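Local coordinates for protein glycerol-3-phosphate dehydrogenase [NAD(+)] (Dunaliella salina, PDB 6IUY) that probably interconverts sn-glycerol 3-phosphate and dihydroxyacetone phosphate with NAD and, by joining a dehydrogenase to a haloacid dehalogenase-like phosphatase domain, converts dihydroxyacetone phosphate directly to glycerol, at residues A[293-298]-A[332-337]; A[40-45]-A[130-135]. One frame throughout, in Å; residues are numbered along the deposited sequence.

Interaction 1 of 2, residues A[293-298]-A[332-337]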
ATOM      1  N   GLU A 293     -28.310 -24.901   7.019  1.00 44.93           N
ATOM      2  CA  GLU A 293     -27.699 -25.055   8.324  1.00 46.41           C
ATOM      3  C   GLU A 293     -26.175 -25.073   8.297  1.00 46.20           C
ATOM      4  O   GLU A 293     -25.553 -25.836   7.548  1.00 43.86           O
ATOM      5  CB  GLU A 293     -28.213 -26.329   8.982  1.00 46.87           C
ATOM      6  CG  GLU A 293     -27.468 -26.688  10.261  1.00 48.24           C
ATOM      7  CD  GLU A 293     -28.100 -27.874  10.990  1.00 51.85           C
ATOM      8  OE1 GLU A 293     -29.159 -27.664  11.614  1.00 52.61           O
ATOM      9  OE2 GLU A 293     -27.539 -28.995  10.941  1.00 48.29           O
ATOM     10  N   VAL A 294     -25.569 -24.263   9.159  1.00 40.09           N
ATOM     11  CA  VAL A 294     -24.118 -24.230   9.254  1.00 36.59           C
ATOM     12  C   VAL A 294     -23.687 -24.924  10.518  1.00 39.81           C
ATOM     13  O   VAL A 294     -24.186 -24.611  11.588  1.00 41.34           O
ATOM     14  CB  VAL A 294     -23.566 -22.771   9.282  1.00 36.80           C
ATOM     15  CG1 VAL A 294     -22.057 -22.782   9.347  1.00 38.87           C
ATOM     16  CG2 VAL A 294     -24.029 -22.005   8.092  1.00 39.46           C
ATOM     17  N   THR A 295     -22.708 -25.811  10.421  1.00 36.82           N
ATOM     18  CA  THR A 295     -22.278 -26.535  11.592  1.00 39.01           C
ATOM     19  C   THR A 295     -21.069 -25.815  12.167  1.00 40.46           C
ATOM     20  O   THR A 295     -20.212 -25.353  11.415  1.00 46.63           O
ATOM     21  CB  THR A 295     -21.962 -28.000  11.229  1.00 38.64           C
ATOM     22  OG1 THR A 295     -23.164 -28.622  10.776  1.00 42.56           O
ATOM     23  CG2 THR A 295     -21.459 -28.761  12.399  1.00 37.74           C
ATOM     24  N   MET A 296     -21.005 -25.680  13.486  1.00 35.38           N
ATOM     25  CA  MET A 296     -19.832 -25.081  14.099  1.00 43.07           C
ATOM     26  C   MET A 296     -19.237 -26.025  15.120  1.00 35.64           C
ATOM     27  O   MET A 296     -19.886 -26.343  16.111  1.00 40.28           O
ATOM     28  CB  MET A 296     -20.190 -23.734  14.746  1.00 38.13           C
ATOM     29  CG  MET A 296     -19.148 -23.203  15.723  1.00 40.53           C
ATOM     30  SD  MET A 296     -19.404 -21.454  16.137  1.00 41.30           S
ATOM     31  CE  MET A 296     -20.844 -21.512  17.226  1.00 35.04           C
ATOM     32  N   TRP A 297     -18.005 -26.471  14.890  1.00 39.60           N
ATOM     33  CA  TRP A 297     -17.268 -27.199  15.922  1.00 32.15           C
ATOM     34  C   TRP A 297     -16.849 -26.284  17.053  1.00 43.11           C
ATOM     35  O   TRP A 297     -16.167 -25.251  16.840  1.00 39.27           O
ATOM     36  CB  TRP A 297     -16.039 -27.873  15.347  1.00 35.43           C
ATOM     37  CG  TRP A 297     -15.185 -28.573  16.394  1.00 37.02           C
ATOM     38  CD1 TRP A 297     -15.527 -29.670  17.133  1.00 39.25           C
ATOM     39  CD2 TRP A 297     -13.847 -28.231  16.787  1.00 38.90           C
ATOM     40  NE1 TRP A 297     -14.489 -30.034  17.959  1.00 37.95           N
ATOM     41  CE2 TRP A 297     -13.448 -29.160  17.772  1.00 39.61           C
ATOM     42  CE3 TRP A 297     -12.948 -27.224  16.402  1.00 36.22           C
ATOM     43  CZ2 TRP A 297     -12.185 -29.124  18.370  1.00 39.24           C
ATOM     44  CZ3 TRP A 297     -11.696 -27.185  16.998  1.00 36.22           C
ATOM     45  CH2 TRP A 297     -11.327 -28.128  17.974  1.00 40.37           C
ATOM     46  N   VAL A 298     -17.266 -26.670  18.257  1.00 41.43           N
ATOM     47  CA  VAL A 298     -16.947 -25.962  19.486  1.00 37.99           C
ATOM     48  C   VAL A 298     -16.083 -26.836  20.371  1.00 41.50           C
ATOM     49  O   VAL A 298     -16.576 -27.804  20.942  1.00 42.41           O
ATOM     50  CB  VAL A 298     -18.207 -25.574  20.269  1.00 40.80           C
ATOM     51  CG1 VAL A 298     -17.844 -24.712  21.485  1.00 40.63           C
ATOM     52  CG2 VAL A 298     -19.206 -24.847  19.377  1.00 35.96           C
ATOM     53  N   LYS A 332     -25.585 -24.654  14.053  1.00 40.44           N
ATOM     54  CA  LYS A 332     -25.704 -25.853  14.868  1.00 44.62           C
ATOM     55  C   LYS A 332     -24.348 -26.244  15.396  1.00 40.71           C
ATOM     56  O   LYS A 332     -23.440 -26.540  14.631  1.00 38.29           O
ATOM     57  CB  LYS A 332     -26.325 -27.009  14.067  1.00 50.81           C
ATOM     58  CG  LYS A 332     -26.922 -28.128  14.949  1.00 53.15           C
ATOM     59  CD  LYS A 332     -27.837 -27.521  16.034  1.00 60.41           C
ATOM     60  CE  LYS A 332     -29.028 -28.402  16.392  1.00 62.01           C
ATOM     61  NZ  LYS A 332     -30.324 -27.793  15.946  1.00 71.54           N
ATOM     62  N   ALA A 333     -24.226 -26.254  16.715  1.00 39.12           N
ATOM     63  CA  ALA A 333     -22.954 -26.471  17.376  1.00 39.73           C
ATOM     64  C   ALA A 333     -22.766 -27.916  17.766  1.00 42.87           C
ATOM     65  O   ALA A 333     -23.690 -28.542  18.278  1.00 43.23           O
ATOM     66  CB  ALA A 333     -22.872 -25.604  18.621  1.00 38.63           C
ATOM     67  N   THR A 334     -21.557 -28.424  17.589  1.00 38.97           N
ATOM     68  CA  THR A 334     -21.214 -29.712  18.141  1.00 41.77           C
ATOM     69  C   THR A 334     -19.763 -29.741  18.569  1.00 45.29           C
ATOM     70  O   THR A 334     -18.919 -29.047  17.996  1.00 43.21           O
ATOM     71  CB  THR A 334     -21.455 -30.851  17.141  1.00 49.43           C
ATOM     72  OG1 THR A 334     -20.711 -31.998  17.569  1.00 50.89           O
ATOM     73  CG2 THR A 334     -20.985 -30.455  15.745  1.00 46.50           C
ATOM     74  N   SER A 335     -19.472 -30.572  19.561  1.00 44.04           N
ATOM     75  CA  SER A 335     -18.139 -30.662  20.140  1.00 43.11           C
ATOM     76  C   SER A 335     -17.306 -31.742  19.506  1.00 39.92           C
ATOM     77  O   SER A 335     -16.137 -31.891  19.854  1.00 42.89           O
ATOM     78  CB  SER A 335     -18.222 -30.946  21.631  1.00 47.35           C
ATOM     79  OG  SER A 335     -18.675 -32.275  21.822  1.00 52.82           O
ATOM     80  N   ASP A 336     -17.890 -32.521  18.600  1.00 40.53           N
ATOM     81  CA  ASP A 336     -17.104 -33.578  17.962  1.00 43.30           C
ATOM     82  C   ASP A 336     -16.569 -33.106  16.623  1.00 40.37           C
ATOM     83  O   ASP A 336     -17.337 -32.774  15.731  1.00 39.93           O
ATOM     84  CB  ASP A 336     -17.926 -34.856  17.766  1.00 48.78           C
ATOM     85  CG  ASP A 336     -17.057 -36.040  17.445  1.00 47.17           C
ATOM     86  OD1 ASP A 336     -16.672 -36.760  18.384  1.00 66.81           O
ATOM     87  OD2 ASP A 336     -16.724 -36.236  16.264  1.00 50.73           O
ATOM     88  N   LEU A 337     -15.249 -33.088  16.501  1.00 40.97           N
ATOM     89  CA  LEU A 337     -14.590 -32.466  15.370  1.00 43.34           C
ATOM     90  C   LEU A 337     -14.819 -33.256  14.088  1.00 43.28           C
ATOM     91  O   LEU A 337     -15.090 -32.677  13.042  1.00 41.13           O
ATOM     92  CB  LEU A 337     -13.093 -32.324  15.652  1.00 40.32           C
ATOM     93  CG  LEU A 337     -12.270 -31.822  14.465  1.00 42.13           C
ATOM     94  CD1 LEU A 337     -12.702 -30.422  14.020  1.00 37.75           C
ATOM     95  CD2 LEU A 337     -10.806 -31.856  14.780  1.00 39.38           C
TER

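Interaction 2 of 2, residues A[40-45]-A[130-135]. With MG (magnesium ion), chain F; GOL (glycerol), chain E.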
ATOM      1  N   PHE A  40     -27.543 -23.376 -23.509  1.00 50.74           N
ATOM      2  CA  PHE A  40     -28.869 -23.909 -23.778  1.00 53.64           C
ATOM      3  C   PHE A  40     -29.275 -23.658 -25.227  1.00 56.39           C
ATOM      4  O   PHE A  40     -29.141 -22.537 -25.735  1.00 52.90           O
ATOM      5  CB  PHE A  40     -29.918 -23.292 -22.847  1.00 52.72           C
ATOM      6  CG  PHE A  40     -29.878 -23.815 -21.438  1.00 54.83           C
ATOM      7  CD1 PHE A  40     -28.877 -23.419 -20.562  1.00 51.93           C
ATOM      8  CD2 PHE A  40     -30.864 -24.671 -20.974  1.00 54.77           C
ATOM      9  CE1 PHE A  40     -28.844 -23.891 -19.258  1.00 55.26           C
ATOM     10  CE2 PHE A  40     -30.840 -25.150 -19.673  1.00 55.82           C
ATOM     11  CZ  PHE A  40     -29.829 -24.761 -18.811  1.00 59.43           C
ATOM     12  N   ASP A  41     -29.784 -24.697 -25.880  1.00 56.72           N
ATOM     13  CA  ASP A  41     -30.454 -24.517 -27.159  1.00 55.90           C
ATOM     14  C   ASP A  41     -31.765 -23.830 -26.852  1.00 57.41           C
ATOM     15  O   ASP A  41     -32.303 -24.019 -25.768  1.00 62.05           O
ATOM     16  CB  ASP A  41     -30.681 -25.852 -27.868  1.00 60.70           C
ATOM     17  CG  ASP A  41     -31.508 -25.711 -29.144  1.00 62.62           C
ATOM     18  OD1 ASP A  41     -31.117 -24.942 -30.056  1.00 62.12           O
ATOM     19  OD2 ASP A  41     -32.564 -26.363 -29.216  1.00 62.85           O
ATOM     20  N   VAL A  42     -32.270 -23.016 -27.776  1.00 57.68           N
ATOM     21  CA  VAL A  42     -33.549 -22.339 -27.579  1.00 56.87           C
ATOM     22  C   VAL A  42     -34.736 -23.247 -27.895  1.00 62.37           C
ATOM     23  O   VAL A  42     -35.511 -23.628 -27.005  1.00 58.61           O
ATOM     24  CB  VAL A  42     -33.647 -21.077 -28.451  1.00 56.50           C
ATOM     25  CG1 VAL A  42     -35.062 -20.537 -28.450  1.00 56.45           C
ATOM     26  CG2 VAL A  42     -32.682 -20.022 -27.956  1.00 59.17           C
ATOM     27  N   ASP A  43     -34.851 -23.606 -29.173  1.00 64.48           N
ATOM     28  CA  ASP A  43     -35.991 -24.363 -29.692  1.00 62.82           C
ATOM     29  C   ASP A  43     -36.179 -25.757 -29.084  1.00 60.80           C
ATOM     30  O   ASP A  43     -35.411 -26.687 -29.352  1.00 60.98           O
ATOM     31  CB  ASP A  43     -35.868 -24.475 -31.211  1.00 69.12           C
ATOM     32  CG  ASP A  43     -35.956 -23.124 -31.894  1.00 67.95           C
ATOM     33  OD1 ASP A  43     -34.904 -22.586 -32.309  1.00 73.14           O
ATOM     34  OD2 ASP A  43     -37.079 -22.590 -31.988  1.00 65.64           O
ATOM     35  N   ARG A  44     -37.227 -25.861 -28.269  1.00 60.87           N
ATOM     36  CA  ARG A  44     -37.692 -27.092 -27.615  1.00 67.94           C
ATOM     37  C   ARG A  44     -36.823 -27.563 -26.445  1.00 67.42           C
ATOM     38  O   ARG A  44     -37.027 -28.667 -25.926  1.00 62.95           O
ATOM     39  CB  ARG A  44     -37.843 -28.222 -28.638  1.00 65.42           C
ATOM     40  CG  ARG A  44     -39.058 -28.055 -29.539  1.00 67.44           C
ATOM     41  CD  ARG A  44     -39.196 -29.239 -30.491  1.00 79.18           C
ATOM     42  NE  ARG A  44     -39.811 -28.872 -31.765  1.00 77.98           N
ATOM     43  CZ  ARG A  44     -39.170 -28.234 -32.741  1.00 81.20           C
ATOM     44  NH1 ARG A  44     -37.899 -27.880 -32.584  1.00 76.41           N
ATOM     45  NH2 ARG A  44     -39.802 -27.940 -33.871  1.00 85.77           N
ATOM     46  N   THR A  45     -35.878 -26.731 -26.006  1.00 64.98           N
ATOM     47  CA  THR A  45     -35.202 -27.006 -24.741  1.00 63.05           C
ATOM     48  C   THR A  45     -35.516 -25.895 -23.742  1.00 63.77           C
ATOM     49  O   THR A  45     -35.773 -26.162 -22.571  1.00 66.85           O
ATOM     50  CB  THR A  45     -33.681 -27.147 -24.902  1.00 62.39           C
ATOM     51  OG1 THR A  45     -33.059 -25.870 -24.727  1.00 65.62           O
ATOM     52  CG2 THR A  45     -33.338 -27.722 -26.259  1.00 59.25           C
ATOM     53  N   LEU A 130     -27.155 -18.935 -24.473  1.00 52.89           N
ATOM     54  CA  LEU A 130     -28.043 -19.490 -25.474  1.00 51.65           C
ATOM     55  C   LEU A 130     -27.259 -19.691 -26.778  1.00 52.41           C
ATOM     56  O   LEU A 130     -26.563 -18.775 -27.241  1.00 49.22           O
ATOM     57  CB  LEU A 130     -29.241 -18.569 -25.696  1.00 48.40           C
ATOM     58  CG  LEU A 130     -30.024 -18.208 -24.441  1.00 46.67           C
ATOM     59  CD1 LEU A 130     -31.144 -17.247 -24.754  1.00 48.72           C
ATOM     60  CD2 LEU A 130     -30.571 -19.459 -23.799  1.00 53.59           C
ATOM     61  N   ILE A 131     -27.351 -20.888 -27.357  1.00 51.31           N
ATOM     62  CA  ILE A 131     -26.785 -21.153 -28.684  1.00 48.66           C
ATOM     63  C   ILE A 131     -27.859 -21.780 -29.574  1.00 53.27           C
ATOM     64  O   ILE A 131     -28.347 -22.873 -29.290  1.00 53.03           O
ATOM     65  CB  ILE A 131     -25.557 -22.084 -28.630  1.00 51.11           C
ATOM     66  CG1 ILE A 131     -24.511 -21.564 -27.643  1.00 47.23           C
ATOM     67  CG2 ILE A 131     -24.945 -22.241 -30.017  1.00 52.78           C
ATOM     68  CD1 ILE A 131     -23.255 -22.438 -27.554  1.00 45.78           C
ATOM     69  N   SER A 132     -28.229 -21.073 -30.641  1.00 53.16           N
ATOM     70  CA  SER A 132     -29.376 -21.452 -31.451  1.00 54.07           C
ATOM     71  C   SER A 132     -29.064 -21.357 -32.940  1.00 59.57           C
ATOM     72  O   SER A 132     -28.198 -20.588 -33.366  1.00 56.60           O
ATOM     73  CB  SER A 132     -30.585 -20.579 -31.099  1.00 56.22           C
ATOM     74  OG  SER A 132     -31.510 -20.495 -32.170  1.00 53.85           O
ATOM     75  N   GLY A 133     -29.765 -22.166 -33.724  1.00 59.30           N
ATOM     76  CA  GLY A 133     -29.599 -22.168 -35.164  1.00 54.40           C
ATOM     77  C   GLY A 133     -30.764 -21.441 -35.789  1.00 54.39           C
ATOM     78  O   GLY A 133     -30.896 -21.357 -37.009  1.00 57.04           O
ATOM     79  N   GLY A 134     -31.621 -20.908 -34.934  1.00 55.60           N
ATOM     80  CA  GLY A 134     -32.787 -20.184 -35.395  1.00 59.15           C
ATOM     81  C   GLY A 134     -32.513 -18.704 -35.576  1.00 55.40           C
ATOM     82  O   GLY A 134     -31.403 -18.302 -35.937  1.00 53.01           O
ATOM     83  N   PHE A 135     -33.527 -17.893 -35.306  1.00 53.32           N
ATOM     84  CA  PHE A 135     -33.434 -16.458 -35.528  1.00 58.43           C
ATOM     85  C   PHE A 135     -33.100 -15.692 -34.248  1.00 55.13           C
ATOM     86  O   PHE A 135     -33.723 -15.906 -33.207  1.00 57.42           O
ATOM     87  CB  PHE A 135     -34.744 -15.933 -36.123  1.00 61.10           C
ATOM     88  CG  PHE A 135     -35.151 -16.619 -37.398  1.00 65.18           C
ATOM     89  CD1 PHE A 135     -34.317 -16.607 -38.505  1.00 68.06           C
ATOM     90  CD2 PHE A 135     -36.373 -17.267 -37.493  1.00 67.11           C
ATOM     91  CE1 PHE A 135     -34.690 -17.234 -39.686  1.00 68.14           C
ATOM     92  CE2 PHE A 135     -36.751 -17.893 -38.667  1.00 69.25           C
ATOM     93  CZ  PHE A 135     -35.904 -17.875 -39.765  1.00 71.68           C
TER
HETATM   94 MG    MG F 704     -33.857 -27.439 -30.547  1.00 59.38          MG
HETATM   95  C1  GOL E 703     -34.238 -27.035 -33.460  0.96 72.56           C
HETATM   96  O1  GOL E 703     -34.214 -28.406 -33.803  0.96 74.37           O
HETATM   97  C2  GOL E 703     -33.422 -26.227 -34.452  0.96 67.99           C
HETATM   98  O2  GOL E 703     -33.969 -24.929 -34.529  0.96 69.16           O
HETATM   99  C3  GOL E 703     -31.952 -26.179 -34.044  0.96 72.01           C
HETATM  100  O3  GOL E 703     -31.623 -24.982 -33.353  0.96 68.14           O

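Interaction 1 of 2, residues A[293-298]-A[332-337]
V294 O takes the backbone N-H of K332 at 2.8 Å, the first of four bonds that join strands 293-297 and 332-334 in parallel, their short axes 27° apart. The last runs from V298 N to T334 O. The E293 carboxylate lies by K332, CD to CB 3.7 Å, but OE1 and NZ are 4.5 Å apart, too far for a salt bridge. On the face with T295 and W297, the methyls T295 CG2 and T334 CG2 meet at 3.8 Å. On the face of M296 and A333, A333 CB is touched by CG2 of V298, just past the strand. The W297 indole, with CG anti to the backbone N (chi1 176°), lies against the turn after T334. L337 CB sits 3.8 Å from the centroid of the five-membered ring of W297, over the face, as a CH-pi contact. At the ring edge NE1 makes a weak, bent bond to S335 O (3.1 Å, 134°). A leucine in place of W297 would probably leave S335 O without this donor and L337 without the flat surface it packs on. Two parallel strands linked through helix 307-315 form a beta-alpha-beta unit of the NAD-binding Rossmann fold.

Interaction 2 of 2, residues A[40-45]-A[130-135]
F40 O is gripped twice from the 130-135 side: by I131 N at 2.9 Å, a hydrogen bond, and by the CA-H of L130, with CA 3.2 Å from the oxygen. This joins the two parallel strands where they lead into the site. There D41 OD2 binds the magnesium ion at 2.1 Å. D43 binds it too, through its backbone O, also at 2.1 Å, and D206 supplies the third protein ligand. D41 CG stands anti to the backbone N (chi1 174°), which swings the carboxylate to the metal. Its OD1 has a salt bridge to K185 NZ and a weak bond from glycerol O3 at 3.3 Å. D43 instead turns its carboxylate to the glycerol: OD1 takes a weak bond from glycerol O2 at 3.4 Å, while OD2 accepts from S51 N. On the 130-135 side, G133 N gives a weak bond to glycerol O3. S132 OG accepts from G134 N at 2.8 Å, an ST turn. Behind the site V42 CG2 packs on S132 CB at 3.8 Å. D41, D43 and T45 fit the DxDx(T/V) motif of the haloacid dehalogenase family. Glycerol occupies the pocket next to the magnesium. The positive charges of magnesium and K185 would probably help hold an anionic group such as a phosphate.

Interactions 1 and 2 belong to different domains of one chain. Their centres are about 46 Å apart and their nearest atoms about 26 Å, with no contact between them. Each joins two neighbouring parallel strands near their C-terminal ends, where both folds place their ligands. Interaction 2 holds two of the three protein ligands of magnesium in the phosphatase-like domain. In interaction 1 the W297 side chain comes within about 4 Å of the bound NAD and of the side chain of H299, an NAD-binding residue. The pair thus marks the two halves of a bifunctional enzyme, dehydrogenase and phosphatase.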